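Local coordinates for protein FAD dependent oxidoreductase (Chelativorans sp. BNC1, PDB 6PXS) that acts as an FAD-dependent iminodiacetate oxidase, using its bound flavin to oxidise this small chelating diacid, at residues Asn172-Leu177 with Ala207-Ala212; Ile6-Leu11 with Ile28-His33. All coordinates share one frame; numbering follows the deposited sequence.

Contact 1: Asn172-Leu177 with Ala207-Ala212. With FAD (flavin-adenine dinucleotide), chain E.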
loop_
_atom_site.group_PDB
_atom_site.type_symbol
_atom_site.label_atom_id
_atom_site.label_comp_id
_atom_site.label_asym_id
_atom_site.label_seq_id
_atom_site.Cartn_x
_atom_site.Cartn_y
_atom_site.Cartn_z
ATOM N N ASN A 172 -17.517 9.542 10.876
ATOM C CA ASN A 172 -16.731 8.357 11.204
ATOM C C ASN A 172 -16.662 8.254 12.723
ATOM O O ASN A 172 -16.016 9.077 13.379
ATOM C CB ASN A 172 -15.336 8.437 10.589
ATOM C CG ASN A 172 -14.582 7.123 10.678
ATOM O OD1 ASN A 172 -13.715 6.945 11.534
ATOM N ND2 ASN A 172 -14.909 6.194 9.788
ATOM N N ASP A 173 -17.332 7.250 13.278
ATOM C CA ASP A 173 -17.420 7.108 14.725
ATOM C C ASP A 173 -17.900 5.700 15.044
ATOM O O ASP A 173 -18.454 5.005 14.188
ATOM C CB ASP A 173 -18.362 8.158 15.327
ATOM C CG ASP A 173 -18.157 8.342 16.815
ATOM O OD1 ASP A 173 -17.247 7.696 17.375
ATOM O OD2 ASP A 173 -18.903 9.138 17.426
ATOM N N TYR A 174 -17.672 5.288 16.289
ATOM C CA TYR A 174 -18.112 3.992 16.791
ATOM C C TYR A 174 -19.131 4.236 17.892
ATOM O O TYR A 174 -18.811 4.859 18.909
ATOM C CB TYR A 174 -16.933 3.170 17.315
ATOM C CG TYR A 174 -17.282 1.738 17.662
ATOM C CD1 TYR A 174 -17.371 0.767 16.672
ATOM C CD2 TYR A 174 -17.515 1.355 18.977
ATOM C CE1 TYR A 174 -17.687 -0.545 16.982
ATOM C CE2 TYR A 174 -17.831 0.047 19.298
ATOM C CZ TYR A 174 -17.916 -0.900 18.297
ATOM O OH TYR A 174 -18.231 -2.204 18.608
ATOM N N VAL A 175 -20.354 3.752 17.685
ATOM C CA VAL A 175 -21.449 3.953 18.621
ATOM C C VAL A 175 -21.867 2.600 19.187
ATOM O O VAL A 175 -21.481 1.541 18.689
ATOM C CB VAL A 175 -22.649 4.669 17.971
ATOM C CG1 VAL A 175 -22.227 6.034 17.451
ATOM C CG2 VAL A 175 -23.242 3.818 16.853
ATOM N N SER A 176 -22.673 2.654 20.246
ATOM C CA SER A 176 -23.138 1.449 20.922
ATOM C C SER A 176 -24.638 1.539 21.175
ATOM O O SER A 176 -25.301 2.455 20.678
ATOM C CB SER A 176 -22.377 1.251 22.233
ATOM O OG SER A 176 -22.543 -0.065 22.730
ATOM N N LEU A 177 -25.180 0.597 21.946
ATOM C CA LEU A 177 -26.608 0.542 22.223
ATOM C C LEU A 177 -26.837 0.089 23.656
ATOM O O LEU A 177 -26.097 -0.751 24.175
ATOM C CB LEU A 177 -27.327 -0.419 21.265
ATOM C CG LEU A 177 -27.285 -0.078 19.773
ATOM C CD1 LEU A 177 -27.882 -1.212 18.955
ATOM C CD2 LEU A 177 -28.018 1.224 19.491
ATOM N N ALA A 207 -22.927 -6.398 13.550
ATOM C CA ALA A 207 -24.196 -6.036 14.173
ATOM C C ALA A 207 -24.423 -6.807 15.465
ATOM O O ALA A 207 -24.867 -6.237 16.467
ATOM C CB ALA A 207 -25.346 -6.281 13.197
ATOM N N ALA A 208 -24.125 -8.109 15.464
ATOM C CA ALA A 208 -24.359 -8.917 16.654
ATOM C C ALA A 208 -23.573 -8.413 17.857
ATOM O O ALA A 208 -23.982 -8.662 18.996
ATOM C CB ALA A 208 -23.999 -10.377 16.372
ATOM N N GLN A 209 -22.464 -7.703 17.632
ATOM C CA GLN A 209 -21.629 -7.262 18.744
ATOM C C GLN A 209 -22.340 -6.225 19.601
ATOM O O GLN A 209 -22.236 -6.257 20.833
ATOM C CB GLN A 209 -20.307 -6.698 18.222
ATOM C CG GLN A 209 -19.398 -7.730 17.581
ATOM C CD GLN A 209 -18.080 -7.137 17.122
ATOM O OE1 GLN A 209 -17.914 -5.917 17.083
ATOM N NE2 GLN A 209 -17.133 -8.001 16.775
ATOM N N ILE A 210 -23.063 -5.296 18.976
ATOM C CA ILE A 210 -23.699 -4.210 19.715
ATOM C C ILE A 210 -25.161 -4.531 20.001
ATOM O O ILE A 210 -25.737 -4.017 20.965
ATOM C CB ILE A 210 -23.573 -2.871 18.962
ATOM C CG1 ILE A 210 -24.180 -2.970 17.559
ATOM C CG2 ILE A 210 -22.116 -2.447 18.885
ATOM C CD1 ILE A 210 -24.365 -1.622 16.882
ATOM N N LEU A 211 -25.778 -5.375 19.172
ATOM C CA LEU A 211 -27.164 -5.754 19.428
ATOM C C LEU A 211 -27.277 -6.657 20.649
ATOM O O LEU A 211 -28.308 -6.648 21.331
ATOM C CB LEU A 211 -27.763 -6.447 18.204
ATOM C CG LEU A 211 -27.998 -5.581 16.965
ATOM C CD1 LEU A 211 -28.476 -6.446 15.809
ATOM C CD2 LEU A 211 -28.995 -4.465 17.250
ATOM N N ALA A 212 -26.234 -7.440 20.941
ATOM C CA ALA A 212 -26.256 -8.293 22.122
ATOM C C ALA A 212 -26.415 -7.489 23.404
ATOM O O ALA A 212 -26.824 -8.047 24.426
ATOM C CB ALA A 212 -24.979 -9.131 22.192
HETATM P PA FAD E . -20.955 -3.785 5.421
HETATM O O1A FAD E . -19.821 -4.497 6.059
HETATM O O2A FAD E . -20.674 -3.309 3.993
HETATM O O5B FAD E . -21.444 -2.572 6.288
HETATM C C5B FAD E . -21.247 -2.543 7.717
HETATM C C4B FAD E . -20.767 -1.169 8.107
HETATM O O4B FAD E . -21.202 -0.868 9.455
HETATM C C3B FAD E . -19.247 -0.998 8.101
HETATM O O3B FAD E . -18.891 0.273 7.572
HETATM C C2B FAD E . -18.887 -1.114 9.583
HETATM O O2B FAD E . -17.682 -0.427 9.903
HETATM C C1B FAD E . -20.096 -0.431 10.213
HETATM N N9A FAD E . -20.324 -0.772 11.613
HETATM C C8A FAD E . -20.498 -2.021 12.148
HETATM N N7A FAD E . -20.681 -2.024 13.447
HETATM C C5A FAD E . -20.624 -0.681 13.789
HETATM C C6A FAD E . -20.745 -0.009 15.020
HETATM N N6A FAD E . -20.958 -0.625 16.186
HETATM N N1A FAD E . -20.637 1.338 15.012
HETATM C C2A FAD E . -20.422 1.964 13.852
HETATM N N3A FAD E . -20.291 1.433 12.634
HETATM C C4A FAD E . -20.402 0.101 12.670
HETATM N N1 FAD E . -22.828 -9.605 -3.219
HETATM C C2 FAD E . -23.400 -9.649 -4.458
HETATM O O2 FAD E . -24.595 -9.382 -4.629
HETATM N N3 FAD E . -22.634 -9.994 -5.558
HETATM C C4 FAD E . -21.294 -10.319 -5.540
HETATM O O4 FAD E . -20.716 -10.612 -6.584
HETATM C C4X FAD E . -20.695 -10.274 -4.219
HETATM N N5 FAD E . -19.430 -10.567 -4.109
HETATM C C5X FAD E . -18.857 -10.523 -2.849
HETATM C C6 FAD E . -17.505 -10.835 -2.716
HETATM C C7 FAD E . -16.880 -10.800 -1.473
HETATM C C7M FAD E . -15.418 -11.144 -1.368
HETATM C C8 FAD E . -17.623 -10.456 -0.333
HETATM C C8M FAD E . -16.976 -10.413 1.027
HETATM C C9 FAD E . -18.973 -10.144 -0.464
HETATM C C9A FAD E . -19.594 -10.175 -1.707
HETATM N N10 FAD E . -20.959 -9.861 -1.871
HETATM C C10 FAD E . -21.544 -9.905 -3.116
HETATM C "C1'" FAD E . -21.793 -9.502 -0.711
HETATM C "C2'" FAD E . -21.773 -8.008 -0.391
HETATM O "O2'" FAD E . -20.458 -7.481 -0.568
HETATM C "C3'" FAD E . -22.203 -7.805 1.061
HETATM O "O3'" FAD E . -23.299 -8.666 1.349
HETATM C "C4'" FAD E . -22.617 -6.374 1.405
HETATM O "O4'" FAD E . -21.536 -5.493 1.103
HETATM C "C5'" FAD E . -23.006 -6.244 2.863
HETATM O "O5'" FAD E . -23.292 -4.861 3.157
HETATM P P FAD E . -23.593 -4.391 4.628
HETATM O O1P FAD E . -24.675 -5.297 5.225
HETATM O O2P FAD E . -23.872 -2.934 4.702
HETATM O O3P FAD E . -22.230 -4.727 5.375
#

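Contact 2: Ile6-Leu11 with Ile28-His33. With FAD (flavin-adenine dinucleotide), chain E.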
loop_
_atom_site.group_PDB
_atom_site.type_symbol
_atom_site.label_atom_id
_atom_site.label_comp_id
_atom_site.label_asym_id
_atom_site.label_seq_id
_atom_site.Cartn_x
_atom_site.Cartn_y
_atom_site.Cartn_z
ATOM N N ILE A 6 -26.771 3.126 11.749
ATOM C CA ILE A 6 -25.509 2.589 12.244
ATOM C C ILE A 6 -24.955 1.658 11.176
ATOM O O ILE A 6 -25.508 0.580 10.927
ATOM C CB ILE A 6 -25.687 1.859 13.582
ATOM C CG1 ILE A 6 -26.174 2.845 14.649
ATOM C CG2 ILE A 6 -24.379 1.198 14.002
ATOM C CD1 ILE A 6 -26.564 2.198 15.961
ATOM N N GLY A 7 -23.857 2.069 10.548
ATOM C CA GLY A 7 -23.267 1.302 9.471
ATOM C C GLY A 7 -23.663 1.841 8.113
ATOM O O GLY A 7 -24.853 1.927 7.796
ATOM N N ALA A 8 -22.673 2.202 7.298
ATOM C CA ALA A 8 -22.940 2.815 6.003
ATOM C C ALA A 8 -22.396 1.964 4.868
ATOM O O ALA A 8 -21.752 2.480 3.947
ATOM C CB ALA A 8 -22.336 4.219 5.938
ATOM N N GLY A 9 -22.638 0.661 4.928
ATOM C CA GLY A 9 -22.371 -0.204 3.802
ATOM C C GLY A 9 -23.409 -0.008 2.723
ATOM O O GLY A 9 -24.123 0.998 2.677
ATOM N N ILE A 10 -23.500 -0.999 1.840
ATOM C CA ILE A 10 -24.478 -0.907 0.766
ATOM C C ILE A 10 -25.886 -0.844 1.339
ATOM O O ILE A 10 -26.771 -0.203 0.762
ATOM C CB ILE A 10 -24.320 -2.086 -0.214
ATOM C CG1 ILE A 10 -25.227 -1.890 -1.432
ATOM C CG2 ILE A 10 -24.657 -3.403 0.466
ATOM C CD1 ILE A 10 -24.885 -0.671 -2.266
ATOM N N LEU A 11 -26.120 -1.493 2.481
ATOM C CA LEU A 11 -27.468 -1.549 3.034
ATOM C C LEU A 11 -27.802 -0.277 3.803
ATOM O O LEU A 11 -28.851 0.336 3.577
ATOM C CB LEU A 11 -27.616 -2.777 3.935
ATOM C CG LEU A 11 -29.027 -3.061 4.460
ATOM C CD1 LEU A 11 -30.014 -3.229 3.315
ATOM C CD2 LEU A 11 -29.027 -4.294 5.347
ATOM N N ILE A 28 -26.057 9.625 9.801
ATOM C CA ILE A 28 -25.360 8.393 9.448
ATOM C C ILE A 28 -24.047 8.328 10.215
ATOM O O ILE A 28 -23.306 9.317 10.295
ATOM C CB ILE A 28 -25.104 8.312 7.930
ATOM C CG1 ILE A 28 -26.361 8.702 7.149
ATOM C CG2 ILE A 28 -24.659 6.907 7.548
ATOM C CD1 ILE A 28 -26.158 8.740 5.650
ATOM N N ILE A 29 -23.753 7.156 10.773
ATOM C CA ILE A 29 -22.508 6.903 11.488
ATOM C C ILE A 29 -21.924 5.599 10.966
ATOM O O ILE A 29 -22.636 4.593 10.870
ATOM C CB ILE A 29 -22.727 6.832 13.012
ATOM C CG1 ILE A 29 -23.398 8.117 13.507
ATOM C CG2 ILE A 29 -21.398 6.604 13.725
ATOM C CD1 ILE A 29 -23.795 8.085 14.967
ATOM N N ASP A 30 -20.636 5.616 10.629
ATOM C CA ASP A 30 -19.983 4.449 10.044
ATOM C C ASP A 30 -18.514 4.458 10.431
ATOM O O ASP A 30 -17.788 5.401 10.102
ATOM C CB ASP A 30 -20.138 4.444 8.521
ATOM C CG ASP A 30 -19.444 3.263 7.866
ATOM O OD1 ASP A 30 -19.931 2.123 8.023
ATOM O OD2 ASP A 30 -18.414 3.478 7.192
ATOM N N GLN A 31 -18.077 3.400 11.118
ATOM C CA GLN A 31 -16.682 3.304 11.532
ATOM C C GLN A 31 -15.768 2.952 10.365
ATOM O O GLN A 31 -14.586 3.317 10.376
ATOM C CB GLN A 31 -16.548 2.260 12.645
ATOM C CG GLN A 31 -15.126 2.001 13.132
ATOM C CD GLN A 31 -14.528 3.184 13.865
ATOM O OE1 GLN A 31 -14.536 4.308 13.366
ATOM N NE2 GLN A 31 -14.003 2.935 15.061
ATOM N N ASN A 32 -16.291 2.259 9.353
ATOM C CA ASN A 32 -15.486 1.762 8.239
ATOM C C ASN A 32 -14.442 0.762 8.736
ATOM O O ASN A 32 -13.241 0.907 8.497
ATOM C CB ASN A 32 -14.820 2.916 7.482
ATOM C CG ASN A 32 -14.302 2.498 6.118
ATOM O OD1 ASN A 32 -14.955 2.727 5.099
ATOM N ND2 ASN A 32 -13.128 1.878 6.092
ATOM N N HIS A 33 -14.915 -0.263 9.445
ATOM C CA HIS A 33 -14.049 -1.311 9.971
ATOM C C HIS A 33 -13.188 -1.893 8.857
ATOM O O HIS A 33 -13.599 -1.886 7.689
ATOM C CB HIS A 33 -14.873 -2.429 10.615
ATOM C CG HIS A 33 -15.353 -2.118 11.999
ATOM N ND1 HIS A 33 -16.541 -1.468 12.248
ATOM C CD2 HIS A 33 -14.807 -2.382 13.210
ATOM C CE1 HIS A 33 -16.705 -1.338 13.553
ATOM N NE2 HIS A 33 -15.666 -1.884 14.160
HETATM P PA FAD E . -20.955 -3.785 5.421
HETATM O O1A FAD E . -19.821 -4.497 6.059
HETATM O O2A FAD E . -20.674 -3.309 3.993
HETATM O O5B FAD E . -21.444 -2.572 6.288
HETATM C C5B FAD E . -21.247 -2.543 7.717
HETATM C C4B FAD E . -20.767 -1.169 8.107
HETATM O O4B FAD E . -21.202 -0.868 9.455
HETATM C C3B FAD E . -19.247 -0.998 8.101
HETATM O O3B FAD E . -18.891 0.273 7.572
HETATM C C2B FAD E . -18.887 -1.114 9.583
HETATM O O2B FAD E . -17.682 -0.427 9.903
HETATM C C1B FAD E . -20.096 -0.431 10.213
HETATM N N9A FAD E . -20.324 -0.772 11.613
HETATM C C8A FAD E . -20.498 -2.021 12.148
HETATM N N7A FAD E . -20.681 -2.024 13.447
HETATM C C5A FAD E . -20.624 -0.681 13.789
HETATM C C6A FAD E . -20.745 -0.009 15.020
HETATM N N6A FAD E . -20.958 -0.625 16.186
HETATM N N1A FAD E . -20.637 1.338 15.012
HETATM C C2A FAD E . -20.422 1.964 13.852
HETATM N N3A FAD E . -20.291 1.433 12.634
HETATM C C4A FAD E . -20.402 0.101 12.670
HETATM N N1 FAD E . -22.828 -9.605 -3.219
HETATM C C2 FAD E . -23.400 -9.649 -4.458
HETATM O O2 FAD E . -24.595 -9.382 -4.629
HETATM N N3 FAD E . -22.634 -9.994 -5.558
HETATM C C4 FAD E . -21.294 -10.319 -5.540
HETATM O O4 FAD E . -20.716 -10.612 -6.584
HETATM C C4X FAD E . -20.695 -10.274 -4.219
HETATM N N5 FAD E . -19.430 -10.567 -4.109
HETATM C C5X FAD E . -18.857 -10.523 -2.849
HETATM C C6 FAD E . -17.505 -10.835 -2.716
HETATM C C7 FAD E . -16.880 -10.800 -1.473
HETATM C C7M FAD E . -15.418 -11.144 -1.368
HETATM C C8 FAD E . -17.623 -10.456 -0.333
HETATM C C8M FAD E . -16.976 -10.413 1.027
HETATM C C9 FAD E . -18.973 -10.144 -0.464
HETATM C C9A FAD E . -19.594 -10.175 -1.707
HETATM N N10 FAD E . -20.959 -9.861 -1.871
HETATM C C10 FAD E . -21.544 -9.905 -3.116
HETATM C "C1'" FAD E . -21.793 -9.502 -0.711
HETATM C "C2'" FAD E . -21.773 -8.008 -0.391
HETATM O "O2'" FAD E . -20.458 -7.481 -0.568
HETATM C "C3'" FAD E . -22.203 -7.805 1.061
HETATM O "O3'" FAD E . -23.299 -8.666 1.349
HETATM C "C4'" FAD E . -22.617 -6.374 1.405
HETATM O "O4'" FAD E . -21.536 -5.493 1.103
HETATM C "C5'" FAD E . -23.006 -6.244 2.863
HETATM O "O5'" FAD E . -23.292 -4.861 3.157
HETATM P P FAD E . -23.593 -4.391 4.628
HETATM O O1P FAD E . -24.675 -5.297 5.225
HETATM O O2P FAD E . -23.872 -2.934 4.702
HETATM O O3P FAD E . -22.230 -4.727 5.375
#

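Contact 1: Asn172-Leu177 with Ala207-Ala212
Tyr174 and Ile210 are brought together by their first torsions. In Tyr174, CG is anti to the backbone N (chi1 -171°), and this carries the phenol toward helix 207-211. In Ile210, CG1 lies between the backbone N and the carbonyl carbon (chi1 57°), while CG2 stands beside the N. The two side chains overlap while heading opposite ways. Tyr174 OH comes 3.9 Å from Ile210 CG2.

Both residues also meet the adenine of FAD. Tyr174 CE1 lies 3.4 Å from FAD N6A. The CG2 branch of Ile210 reaches the same amino group, 3.5 Å from FAD N6A, and CD1 also lies close to it. Val175 gives the polar contact: its backbone O accepts a weak hydrogen bond from FAD N6A, 3.4 Å long but nearly straight at 166°. The amino group is thus met by a phenol ring, a branched aliphatic chain and a backbone carbonyl.

Leu177 extends the apolar contact. Leu177 CD1 lies 3.8 Å from Leu211 CD2, and these two leucines lie alongside with their ends pointing alike. Leu177 CD1 is also 4.1 Å from Ile210 CD1. No hydrogen bond joins the two segments, so they meet by van der Waals packing. Ile6 of strand 3-6 touches Val175, Leu177 and Ile210, tying this patch to the central sheet.

A second subunit covers part of the site. The rings of its His33 and of Tyr174 meet edge-to-face, and its Gln209 NE2 donates a hydrogen bond to Tyr174 O. Asp173 OD1 accepts hydrogen bonds from Tyr174 N and from Phe271 N of that subunit. Together, the segments form part of the adenine end of the FAD pocket in a Rossmann-type nucleotide-binding domain, here beside a subunit interface.

Contact 2: Ile6-Leu11 with Ile28-His33
The flat carboxylate of Asp30 meets Ala8, while the ring of His33 meets FAD O2B with its edge. CG of Gln31 lies over one face of the His33 ring, toward its rim. FAD O2B sits in the ring plane, 2.8 Å from His33 ND1. The Trp206 ring also stacks with His33.

FAD O2B is gripped twice by His33. The backbone N of His33 donates to FAD O2B over 2.8 Å in an almost perfectly straight bond (179°). ND1 bonds to the same hydroxyl at 156°, and either group could be the donor. With an alanine in place of His33, FAD O2B would probably lose its ND1 partner and Trp206 its stacking mate. Gln31 N adds a weak bond to FAD N3A, 3.3 Å.

Across the segments, Ala8 N donates to Asp30 OD1 over 2.8 Å. CG of Asp30 is anti to its backbone N (chi1 179°), which turns the carboxylate toward Ala8 and the ribose. The place of OD1 is less sure, as it is modelled too close to FAD O3B. Gly7 N gives a firmer link to Ile29 O, 2.8 Å, continuing the parallel pairing of Ile6 with Ile29. Ala8 CB packs on Ile28 CG2 at 3.9 Å.

Gly7 passes close to the ribose, where a CB would run into FAD O4B. Gly9 sits at the N-cap position of helix 10-20, and a CB there would meet FAD O2P. Leu11 N makes a weak bond to FAD O2P, 3.5 Å. These glycines fit the glycine-rich turn of a Rossmann beta-alpha-beta unit. The chemistry implies a division of labour: the helix N-terminus probably favours the negative diphosphate, while His33 holds the O2B hydroxyl. Asp30 lies beside the O3B hydroxyl and probably serves it, though the exact geometry is doubtful.

Contact 1 and contact 2 lie side by side, their centres about 11 Å apart, and both bind the adenosine half of one FAD. Contact 1 holds the amino end of the adenine. Contact 2 holds the ribose and reaches the diphosphate, the direction in which the cofactor runs on to its flavin. They touch directly. Val175 CG1 packs on Ile29 CD1 at 3.6 Å. Asn172 ND2 lies 3.0 Å from Gln31 O, a probable but weak hydrogen bond. Along the chain they come in series, contact 2 first. Both also meet the second subunit, so this end of the FAD pocket lies near the interface.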